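Local coordinates for protein 2',5'-phosphodiesterase 12 (Homo sapiens, PDB 4Z0V) that belongs to the endonuclease/exonuclease/phosphatase family, with a DNase I-like fold, and carries a magnesium ion on an acidic side chain, at residues 174-188 and 204-218. Residues are numbered along the deposited sequence; the frame is centred on the assembly and turned at random. Where two conformers were deposited one is given.
Sequences NADVICLQEVDRAVF and VFRIKQHEGLATFYR. With MG (magnesium ion), chain B.
Val183 and Gly212 exchange both backbone hydrogen bonds beside a G1 beta bulge, where strand 177-184 runs antiparallel to 211-218 in one sheet of the endonuclease/exonuclease/phosphatase fold. Ahead of the bulge, Leu180 pairs with Ala214 and Ile178 with Phe216. Glu182, the extra residue, takes positive phi (61°), and its side chain leaves the strand to bind magnesium through OE2 at 2.0 Å; five waters complete the six ligands. Water 2 joins Glu182 N to Glu211 OE1, while Tyr138 holds Glu211 OE2. OE1 of Glu182 takes a hydrogen bond from water 3, itself on the metal, and another from Ala135 N; Asn132 ND2 hydrogen-bonds OE2, so both carboxylate oxygens are held.

Past Val183 the chain enters helix 185-198, whose first turn lies over the hairpin of strands 201-207 and 211-218. Phe188, CG anti to the backbone N (chi1 -178°), lays its ring against Phe205: CB of Phe205 stands 3.5 Å from the Phe188 ring centroid, almost on the normal, and CB of Phe188 rests over a face of the Phe205 ring. The two planes, 13° apart, are near parallel yet displaced, leaving little ring-on-ring overlap. Phe188 CE1 also meets Phe216 CZ at 3.4 Å, closing an aromatic cluster with Ala214 CB against Phe188 CD1; Val183 O lies at the edge of the Phe205 ring.

At the far end, the guanidinium of Arg218, its chain bent at chi3, turns to Ala175 O, which accepts a hydrogen bond from NH2 at 2.9 Å and a weak one from NE. Arg218 NE also forms a salt bridge to Asp176 OD1 at 3.2 Å, its hydrogen bond weak, and Lys221 and Arg127 N share OD2 of that carboxylate. Water 1 takes a hydrogen bond from Arg218 NH2 and gives one to Asn174 OD1, 2.9 Å from the water oxygen.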
ATOM      1  N   ASN A 174     -10.667   5.790   3.942  1.00 11.20           N
ATOM      2  CA  ASN A 174     -10.795   7.232   3.637  1.00 10.67           C
ATOM      3  C   ASN A 174      -9.477   7.942   3.986  1.00 12.12           C
ATOM      4  O   ASN A 174      -9.442   8.910   4.752  1.00 11.95           O
ATOM      5  CB  ASN A 174     -12.003   7.813   4.445  1.00 12.17           C
ATOM      6  CG  ASN A 174     -13.325   7.307   3.908  1.00 19.16           C
ATOM      7  OD1 ASN A 174     -13.601   7.406   2.702  1.00 15.09           O
ATOM      8  ND2 ASN A 174     -14.174   6.761   4.787  1.00 15.20           N
ATOM      9  N   ALA A 175      -8.378   7.410   3.447  1.00  9.27           N
ATOM     10  CA  ALA A 175      -7.028   7.828   3.773  1.00  9.36           C
ATOM     11  C   ALA A 175      -6.509   8.910   2.838  1.00 10.39           C
ATOM     12  O   ALA A 175      -7.127   9.201   1.809  1.00 11.35           O
ATOM     13  CB  ALA A 175      -6.102   6.607   3.725  1.00 10.45           C
ATOM     14  N   ASP A 176      -5.386   9.523   3.228  1.00  9.04           N
ATOM     15  CA  ASP A 176      -4.758  10.614   2.476  1.00  8.20           C
ATOM     16  C   ASP A 176      -3.480  10.185   1.812  1.00 10.27           C
ATOM     17  O   ASP A 176      -3.114  10.749   0.778  1.00 11.34           O
ATOM     18  CB  ASP A 176      -4.486  11.812   3.405  1.00  9.91           C
ATOM     19  CG  ASP A 176      -5.774  12.290   4.084  1.00 16.28           C
ATOM     20  OD1 ASP A 176      -6.855  12.211   3.438  1.00 16.97           O
ATOM     21  OD2 ASP A 176      -5.713  12.660   5.268  1.00 16.58           O
ATOM     22  N   VAL A 177      -2.736   9.297   2.464  1.00  8.22           N
ATOM     23  CA  VAL A 177      -1.464   8.762   1.969  1.00  8.52           C
ATOM     24  C   VAL A 177      -1.504   7.285   2.187  1.00 11.28           C
ATOM     25  O   VAL A 177      -1.715   6.830   3.323  1.00 10.67           O
ATOM     26  CB  VAL A 177      -0.240   9.434   2.686  1.00 11.29           C
ATOM     27  CG1 VAL A 177       1.087   8.746   2.285  1.00 11.72           C
ATOM     28  CG2 VAL A 177      -0.185  10.937   2.377  1.00 10.45           C
ATOM     29  N   ILE A 178      -1.338   6.511   1.110  1.00  7.86           N
ATOM     30  CA  ILE A 178      -1.407   5.049   1.203  1.00  6.26           C
ATOM     31  C   ILE A 178      -0.155   4.479   0.602  1.00 10.86           C
ATOM     32  O   ILE A 178       0.106   4.703  -0.587  1.00 10.22           O
ATOM     33  CB  ILE A 178      -2.656   4.447   0.523  1.00  6.92           C
ATOM     34  CG1 ILE A 178      -3.971   5.026   1.142  1.00  7.60           C
ATOM     35  CG2 ILE A 178      -2.614   2.923   0.689  1.00  8.65           C
ATOM     36  CD1 ILE A 178      -5.241   4.558   0.343  1.00  9.06           C
ATOM     37  N   CYS A 179       0.650   3.803   1.434  1.00  7.41           N
ATOM     38  CA  CYS A 179       1.892   3.199   0.967  1.00  8.31           C
ATOM     39  C   CYS A 179       1.730   1.701   0.983  1.00 12.70           C
ATOM     40  O   CYS A 179       1.447   1.120   2.029  1.00 10.84           O
ATOM     41  CB  CYS A 179       3.083   3.640   1.809  1.00  8.90           C
ATOM     42  SG  CYS A 179       3.519   5.382   1.601  1.00 12.38           S
ATOM     43  N   LEU A 180       1.930   1.080  -0.163  1.00  8.92           N
ATOM     44  CA  LEU A 180       1.714  -0.342  -0.302  1.00  7.86           C
ATOM     45  C   LEU A 180       2.955  -1.066  -0.760  1.00 10.82           C
ATOM     46  O   LEU A 180       3.724  -0.521  -1.551  1.00  9.46           O
ATOM     47  CB  LEU A 180       0.610  -0.576  -1.348  1.00  8.18           C
ATOM     48  CG  LEU A 180      -0.745   0.111  -1.127  1.00 10.43           C
ATOM     49  CD1 LEU A 180      -1.694  -0.217  -2.275  1.00 10.06           C
ATOM     50  CD2 LEU A 180      -1.386  -0.351   0.200  1.00 11.40           C
ATOM     51  N   GLN A 181       3.087  -2.320  -0.338  1.00  7.42           N
ATOM     52  CA  GLN A 181       4.169  -3.195  -0.761  1.00  7.03           C
ATOM     53  C   GLN A 181       3.571  -4.451  -1.348  1.00 10.11           C
ATOM     54  O   GLN A 181       2.398  -4.757  -1.098  1.00  9.86           O
ATOM     55  CB  GLN A 181       5.137  -3.541   0.375  1.00  7.34           C
ATOM     56  CG  GLN A 181       5.666  -2.309   1.147  1.00  8.79           C
ATOM     57  CD  GLN A 181       4.692  -1.836   2.202  1.00 13.27           C
ATOM     58  OE1 GLN A 181       4.000  -2.626   2.836  1.00  8.62           O
ATOM     59  NE2 GLN A 181       4.604  -0.531   2.408  1.00  9.79           N
ATOM     60  N   GLU A 182       4.355  -5.149  -2.181  1.00  9.25           N
ATOM     61  CA  GLU A 182       3.950  -6.395  -2.857  1.00  9.11           C
ATOM     62  C   GLU A 182       2.742  -6.152  -3.765  1.00 11.77           C
ATOM     63  O   GLU A 182       1.765  -6.930  -3.790  1.00 10.30           O
ATOM     64  CB  GLU A 182       3.714  -7.541  -1.857  1.00 10.42           C
ATOM     65  CG  GLU A 182       5.031  -8.091  -1.317  1.00 10.63           C
ATOM     66  CD  GLU A 182       4.892  -9.461  -0.691  1.00 17.18           C
ATOM     67  OE1 GLU A 182       4.099 -10.274  -1.210  1.00 11.78           O
ATOM     68  OE2 GLU A 182       5.586  -9.733   0.311  1.00 11.04           O
ATOM     69  N   VAL A 183       2.838  -5.072  -4.532  1.00  7.24           N
ATOM     70  CA  VAL A 183       1.815  -4.714  -5.508  1.00  6.93           C
ATOM     71  C   VAL A 183       2.208  -5.308  -6.847  1.00 11.27           C
ATOM     72  O   VAL A 183       3.206  -4.880  -7.433  1.00 11.09           O
ATOM     73  CB  VAL A 183       1.659  -3.163  -5.613  1.00 11.09           C
ATOM     74  CG1 VAL A 183       0.605  -2.780  -6.677  1.00 11.25           C
ATOM     75  CG2 VAL A 183       1.318  -2.536  -4.256  1.00 10.68           C
ATOM     76  N   ASP A 184       1.383  -6.188  -7.392  1.00 10.48           N
ATOM     77  CA  ASP A 184       1.669  -6.728  -8.738  1.00 10.70           C
ATOM     78  C   ASP A 184       1.359  -5.669  -9.781  1.00 14.74           C
ATOM     79  O   ASP A 184       0.506  -4.798  -9.543  1.00 12.30           O
ATOM     80  CB  ASP A 184       0.810  -7.979  -9.024  1.00 12.06           C
ATOM     81  CG  ASP A 184       0.957  -9.099  -8.026  1.00 17.46           C
ATOM     82  OD1 ASP A 184       0.085  -9.206  -7.110  1.00 14.27           O
ATOM     83  OD2 ASP A 184       1.850  -9.950  -8.226  1.00 18.31           O
ATOM     84  N   ARG A 185       2.048  -5.742 -10.946  1.00 14.78           N
ATOM     85  CA  ARG A 185       1.832  -4.778 -12.023  0.50 14.85           C
ATOM     86  C   ARG A 185       0.337  -4.679 -12.392  1.00 18.56           C
ATOM     87  O   ARG A 185      -0.192  -3.567 -12.423  1.00 18.52           O
ATOM     88  CB  ARG A 185       2.687  -5.095 -13.273  0.50 16.09           C
ATOM     89  CG  ARG A 185       2.471  -4.070 -14.394  0.50 24.91           C
ATOM     90  CD  ARG A 185       3.276  -4.329 -15.665  0.50 29.21           C
ATOM     91  NE  ARG A 185       4.721  -4.124 -15.500  0.50 31.08           N
ATOM     92  CZ  ARG A 185       5.317  -2.938 -15.404  0.50 44.43           C
ATOM     93  NH1 ARG A 185       4.598  -1.821 -15.413  0.50 36.78           N
ATOM     94  NH2 ARG A 185       6.630  -2.861 -15.269  0.50 31.89           N
ATOM     95  N   ALA A 186      -0.363  -5.809 -12.648  1.00 15.83           N
ATOM     96  CA  ALA A 186      -1.792  -5.789 -13.013  1.00 15.77           C
ATOM     97  C   ALA A 186      -2.675  -5.361 -11.846  1.00 17.34           C
ATOM     98  O   ALA A 186      -3.725  -4.777 -12.080  1.00 17.75           O
ATOM     99  CB  ALA A 186      -2.242  -7.163 -13.520  1.00 16.96           C
ATOM    100  N   VAL A 187      -2.231  -5.599 -10.599  1.00 12.03           N
ATOM    101  CA  VAL A 187      -3.022  -5.168  -9.427  1.00 10.40           C
ATOM    102  C   VAL A 187      -3.032  -3.635  -9.389  1.00 13.11           C
ATOM    103  O   VAL A 187      -4.092  -3.038  -9.171  1.00 11.34           O
ATOM    104  CB  VAL A 187      -2.480  -5.806  -8.128  1.00 12.31           C
ATOM    105  CG1 VAL A 187      -3.079  -5.133  -6.878  1.00 10.97           C
ATOM    106  CG2 VAL A 187      -2.782  -7.311  -8.144  1.00 11.64           C
ATOM    107  N   PHE A 188      -1.870  -3.000  -9.628  1.00 10.66           N
ATOM    108  CA  PHE A 188      -1.796  -1.538  -9.656  1.00  9.11           C
ATOM    109  C   PHE A 188      -2.734  -0.972 -10.711  1.00 13.58           C
ATOM    110  O   PHE A 188      -3.558  -0.135 -10.389  1.00 12.02           O
ATOM    111  CB  PHE A 188      -0.356  -1.053  -9.925  1.00 10.12           C
ATOM    112  CG  PHE A 188      -0.243   0.453  -9.921  1.00  9.67           C
ATOM    113  CD1 PHE A 188      -0.260   1.164  -8.728  1.00 10.23           C
ATOM    114  CD2 PHE A 188      -0.164   1.164 -11.112  1.00  9.85           C
ATOM    115  CE1 PHE A 188      -0.203   2.560  -8.727  1.00 10.74           C
ATOM    116  CE2 PHE A 188      -0.117   2.564 -11.109  1.00 12.88           C
ATOM    117  CZ  PHE A 188      -0.132   3.252  -9.919  1.00 10.10           C
ATOM    118  N   VAL A 204       1.324   6.255  -7.793  1.00  9.84           N
ATOM    119  CA  VAL A 204       2.573   6.027  -8.531  1.00  8.98           C
ATOM    120  C   VAL A 204       3.094   4.626  -8.153  1.00 10.95           C
ATOM    121  O   VAL A 204       2.873   4.127  -7.033  1.00  9.70           O
ATOM    122  CB  VAL A 204       3.615   7.151  -8.307  1.00 12.73           C
ATOM    123  CG1 VAL A 204       3.134   8.468  -8.935  1.00 11.74           C
ATOM    124  CG2 VAL A 204       3.945   7.341  -6.831  1.00 13.09           C
ATOM    125  N   PHE A 205       3.733   3.971  -9.120  1.00  7.95           N
ATOM    126  CA  PHE A 205       4.165   2.577  -8.965  1.00  8.75           C
ATOM    127  C   PHE A 205       5.641   2.431  -9.285  1.00 13.12           C
ATOM    128  O   PHE A 205       6.111   2.987 -10.280  1.00 12.15           O
ATOM    129  CB  PHE A 205       3.307   1.700  -9.904  1.00  9.73           C
ATOM    130  CG  PHE A 205       3.565   0.211  -9.888  1.00 12.34           C
ATOM    131  CD1 PHE A 205       3.421  -0.529  -8.713  1.00 14.18           C
ATOM    132  CD2 PHE A 205       3.848  -0.471 -11.066  1.00 16.14           C
ATOM    133  CE1 PHE A 205       3.643  -1.918  -8.703  1.00 15.43           C
ATOM    134  CE2 PHE A 205       4.058  -1.859 -11.061  1.00 19.44           C
ATOM    135  CZ  PHE A 205       3.947  -2.577  -9.877  1.00 17.55           C
ATOM    136  N   ARG A 206       6.353   1.657  -8.462  1.00  9.95           N
ATOM    137  CA  ARG A 206       7.770   1.339  -8.680  1.00 10.04           C
ATOM    138  C   ARG A 206       7.919  -0.178  -8.604  1.00 12.69           C
ATOM    139  O   ARG A 206       7.903  -0.739  -7.513  1.00 11.26           O
ATOM    140  CB  ARG A 206       8.660   2.073  -7.663  1.00 10.73           C
ATOM    141  CG  ARG A 206      10.157   1.652  -7.647  1.00 17.18           C
ATOM    142  CD  ARG A 206      10.844   1.870  -8.993  1.00 26.44           C
ATOM    143  NE  ARG A 206      10.703   3.259  -9.430  1.00 33.57           N
ATOM    144  CZ  ARG A 206      11.114   3.741 -10.595  1.00 47.34           C
ATOM    145  NH1 ARG A 206      11.698   2.944 -11.487  1.00 39.21           N
ATOM    146  NH2 ARG A 206      10.934   5.023 -10.888  1.00 24.70           N
ATOM    147  N   ILE A 207       8.013  -0.838  -9.764  1.00 12.26           N
ATOM    148  CA  ILE A 207       8.095  -2.293  -9.769  1.00 13.43           C
ATOM    149  C   ILE A 207       9.545  -2.754  -9.539  1.00 19.45           C
ATOM    150  O   ILE A 207      10.471  -1.998  -9.817  1.00 21.21           O
ATOM    151  CB  ILE A 207       7.498  -2.889 -11.084  1.00 17.68           C
ATOM    152  CG1 ILE A 207       7.071  -4.367 -10.873  1.00 17.61           C
ATOM    153  CG2 ILE A 207       8.443  -2.711 -12.302  1.00 19.58           C
ATOM    154  CD1 ILE A 207       6.251  -4.933 -11.912  1.00 18.23           C
ATOM    155  N   LYS A 208       9.724  -3.962  -8.977  1.00 16.18           N
ATOM    156  CA  LYS A 208      11.033  -4.608  -8.860  1.00 17.60           C
ATOM    157  C   LYS A 208      11.097  -5.558 -10.082  1.00 23.09           C
ATOM    158  O   LYS A 208      11.412  -5.109 -11.189  1.00 23.64           O
ATOM    159  CB  LYS A 208      11.162  -5.339  -7.532  1.00 20.06           C
ATOM    160  CG  LYS A 208      11.679  -4.529  -6.377  1.00 31.44           C
ATOM    161  CD  LYS A 208      12.316  -5.430  -5.315  1.00 34.25           C
ATOM    162  CE  LYS A 208      11.357  -6.366  -4.614  1.00 45.67           C
ATOM    163  NZ  LYS A 208      11.912  -6.845  -3.318  1.00 52.70           N
ATOM    164  N   GLN A 209      10.619  -6.809  -9.927  1.00 18.08           N
ATOM    165  CA  GLN A 209      10.514  -7.702 -11.066  1.00 17.71           C
ATOM    166  C   GLN A 209       9.048  -7.845 -11.476  1.00 19.63           C
ATOM    167  O   GLN A 209       8.627  -7.294 -12.492  1.00 21.86           O
ATOM    168  CB  GLN A 209      11.150  -9.082 -10.781  1.00 19.19           C
ATOM    169  CG  GLN A 209      11.066  -9.978 -12.018  1.00 18.74           C
ATOM    170  CD  GLN A 209      11.861 -11.236 -11.862  1.00 24.73           C
ATOM    171  OE1 GLN A 209      12.088 -11.748 -10.751  1.00 22.90           O
ATOM    172  NE2 GLN A 209      12.235 -11.795 -12.984  1.00 17.62           N
ATOM    173  N   HIS A 210       8.276  -8.593 -10.696  1.00 15.17           N
ATOM    174  CA  HIS A 210       6.867  -8.834 -10.991  1.00 13.91           C
ATOM    175  C   HIS A 210       5.969  -8.069 -10.014  1.00 15.19           C
ATOM    176  O   HIS A 210       4.767  -8.033 -10.200  1.00 14.62           O
ATOM    177  CB  HIS A 210       6.582 -10.350 -10.923  1.00 14.61           C
ATOM    178  CG  HIS A 210       7.267 -11.105 -12.009  1.00 18.26           C
ATOM    179  ND1 HIS A 210       7.269 -10.642 -13.325  1.00 21.09           N
ATOM    180  CD2 HIS A 210       7.928 -12.286 -11.954  1.00 20.30           C
ATOM    181  CE1 HIS A 210       7.941 -11.550 -14.021  1.00 20.74           C
ATOM    182  NE2 HIS A 210       8.376 -12.547 -13.238  1.00 20.46           N
ATOM    183  N   GLU A 211       6.561  -7.445  -8.997  1.00 11.53           N
ATOM    184  CA  GLU A 211       5.784  -6.695  -8.013  1.00 10.16           C
ATOM    185  C   GLU A 211       6.643  -5.606  -7.438  1.00 13.60           C
ATOM    186  O   GLU A 211       7.875  -5.660  -7.532  1.00 12.28           O
ATOM    187  CB  GLU A 211       5.207  -7.621  -6.888  1.00 10.64           C
ATOM    188  CG  GLU A 211       6.188  -8.527  -6.146  1.00 12.04           C
ATOM    189  CD  GLU A 211       7.055  -7.859  -5.094  1.00 21.85           C
ATOM    190  OE1 GLU A 211       6.676  -6.774  -4.612  1.00 15.22           O
ATOM    191  OE2 GLU A 211       8.065  -8.462  -4.679  1.00 18.90           O
ATOM    192  N   GLY A 212       6.000  -4.647  -6.797  1.00 10.17           N
ATOM    193  CA  GLY A 212       6.746  -3.567  -6.177  1.00  9.55           C
ATOM    194  C   GLY A 212       5.931  -2.715  -5.245  1.00 12.43           C
ATOM    195  O   GLY A 212       5.024  -3.184  -4.526  1.00 12.17           O
ATOM    196  N   LEU A 213       6.277  -1.455  -5.267  1.00  8.98           N
ATOM    197  CA  LEU A 213       5.747  -0.488  -4.345  1.00  7.52           C
ATOM    198  C   LEU A 213       4.783   0.459  -5.010  1.00 10.61           C
ATOM    199  O   LEU A 213       5.027   0.876  -6.142  1.00 10.85           O
ATOM    200  CB  LEU A 213       6.911   0.341  -3.784  1.00  6.95           C
ATOM    201  CG  LEU A 213       8.113  -0.388  -3.140  1.00  9.63           C
ATOM    202  CD1 LEU A 213       9.172   0.664  -2.751  1.00  9.51           C
ATOM    203  CD2 LEU A 213       7.678  -1.174  -1.894  1.00  9.40           C
ATOM    204  N   ALA A 214       3.751   0.888  -4.256  1.00  8.96           N
ATOM    205  CA  ALA A 214       2.865   1.952  -4.740  1.00  8.58           C
ATOM    206  C   ALA A 214       2.606   2.970  -3.637  1.00 10.40           C
ATOM    207  O   ALA A 214       2.533   2.612  -2.453  1.00  9.38           O
ATOM    208  CB  ALA A 214       1.545   1.385  -5.244  1.00 10.04           C
ATOM    209  N   THR A 215       2.443   4.248  -4.033  1.00  7.74           N
ATOM    210  CA  THR A 215       2.061   5.316  -3.088  1.00  6.04           C
ATOM    211  C   THR A 215       0.881   6.026  -3.718  1.00 10.55           C
ATOM    212  O   THR A 215       0.965   6.425  -4.871  1.00 10.64           O
ATOM    213  CB  THR A 215       3.247   6.273  -2.766  1.00  9.50           C
ATOM    214  OG1 THR A 215       4.290   5.549  -2.110  1.00 11.57           O
ATOM    215  CG2 THR A 215       2.840   7.445  -1.845  1.00 12.79           C
ATOM    216  N   PHE A 216      -0.201   6.161  -2.974  1.00  8.24           N
ATOM    217  CA  PHE A 216      -1.415   6.868  -3.402  1.00  8.28           C
ATOM    218  C   PHE A 216      -1.613   8.078  -2.514  1.00 10.25           C
ATOM    219  O   PHE A 216      -1.292   8.019  -1.343  1.00  9.58           O
ATOM    220  CB  PHE A 216      -2.646   5.964  -3.350  1.00  9.09           C
ATOM    221  CG  PHE A 216      -2.687   4.961  -4.473  1.00 10.17           C
ATOM    222  CD1 PHE A 216      -2.052   3.719  -4.346  1.00 12.28           C
ATOM    223  CD2 PHE A 216      -3.423   5.221  -5.632  1.00 10.58           C
ATOM    224  CE1 PHE A 216      -2.101   2.785  -5.387  1.00 12.42           C
ATOM    225  CE2 PHE A 216      -3.465   4.287  -6.679  1.00 11.86           C
ATOM    226  CZ  PHE A 216      -2.788   3.085  -6.551  1.00 10.40           C
ATOM    227  N   TYR A 217      -2.101   9.185  -3.075  1.00  7.04           N
ATOM    228  CA  TYR A 217      -2.290  10.388  -2.274  1.00  9.68           C
ATOM    229  C   TYR A 217      -3.616  11.013  -2.639  1.00 13.23           C
ATOM    230  O   TYR A 217      -4.003  10.974  -3.805  1.00 11.23           O
ATOM    231  CB  TYR A 217      -1.117  11.386  -2.460  1.00 11.91           C
ATOM    232  CG  TYR A 217      -0.799  11.670  -3.916  1.00 14.87           C
ATOM    233  CD1 TYR A 217       0.049  10.835  -4.642  1.00 18.08           C
ATOM    234  CD2 TYR A 217      -1.402  12.729  -4.587  1.00 18.41           C
ATOM    235  CE1 TYR A 217       0.260  11.027  -6.007  1.00 20.53           C
ATOM    236  CE2 TYR A 217      -1.175  12.947  -5.946  1.00 20.29           C
ATOM    237  CZ  TYR A 217      -0.349  12.091  -6.651  1.00 31.29           C
ATOM    238  OH  TYR A 217      -0.113  12.324  -7.985  1.00 39.40           O
ATOM    239  N   ARG A 218      -4.320  11.585  -1.636  1.00  9.92           N
ATOM    240  CA  ARG A 218      -5.626  12.195  -1.867  1.00  8.99           C
ATOM    241  C   ARG A 218      -5.467  13.532  -2.562  1.00 10.94           C
ATOM    242  O   ARG A 218      -4.856  14.445  -1.999  1.00 11.62           O
ATOM    243  CB  ARG A 218      -6.366  12.337  -0.547  1.00  6.70           C
ATOM    244  CG  ARG A 218      -7.747  12.978  -0.714  1.00  8.46           C
ATOM    245  CD  ARG A 218      -8.542  12.925   0.593  1.00 10.81           C
ATOM    246  NE  ARG A 218      -8.774  11.541   0.998  1.00 10.68           N
ATOM    247  CZ  ARG A 218      -9.698  10.746   0.458  1.00 11.55           C
ATOM    248  NH1 ARG A 218     -10.544  11.219  -0.453  1.00 11.77           N
ATOM    249  NH2 ARG A 218      -9.795   9.481   0.838  1.00 10.87           N
TER
HETATM  250 MG    MG B 701       5.330 -11.269   1.588  1.00 12.91          MG
HETATM  251  O   HOH W   1     -12.422   8.583   0.377  1.00 16.72           O
HETATM  252  O   HOH W   2       7.295  -5.127  -2.569  1.00 11.44           O
HETATM  253  O   HOH W   3       4.842 -12.554  -0.002  1.00 13.08           O
HETATM  254  O   HOH W   4       2.561 -10.274 -10.822  1.00 32.13           O
HETATM  255  O   HOH W   5       3.406  -8.336 -12.441  1.00 41.20           O
HETATM  256  O   HOH W   6       7.310 -11.951   1.212  1.00 18.87           O
HETATM  257  O   HOH W   7       6.069 -10.354   3.232  1.00 19.53           O
HETATM  258  O   HOH W   8       5.000 -12.947   2.878  1.00 16.87           O
HETATM  259  O   HOH W   9       3.366 -10.597   1.980  1.00 10.48           O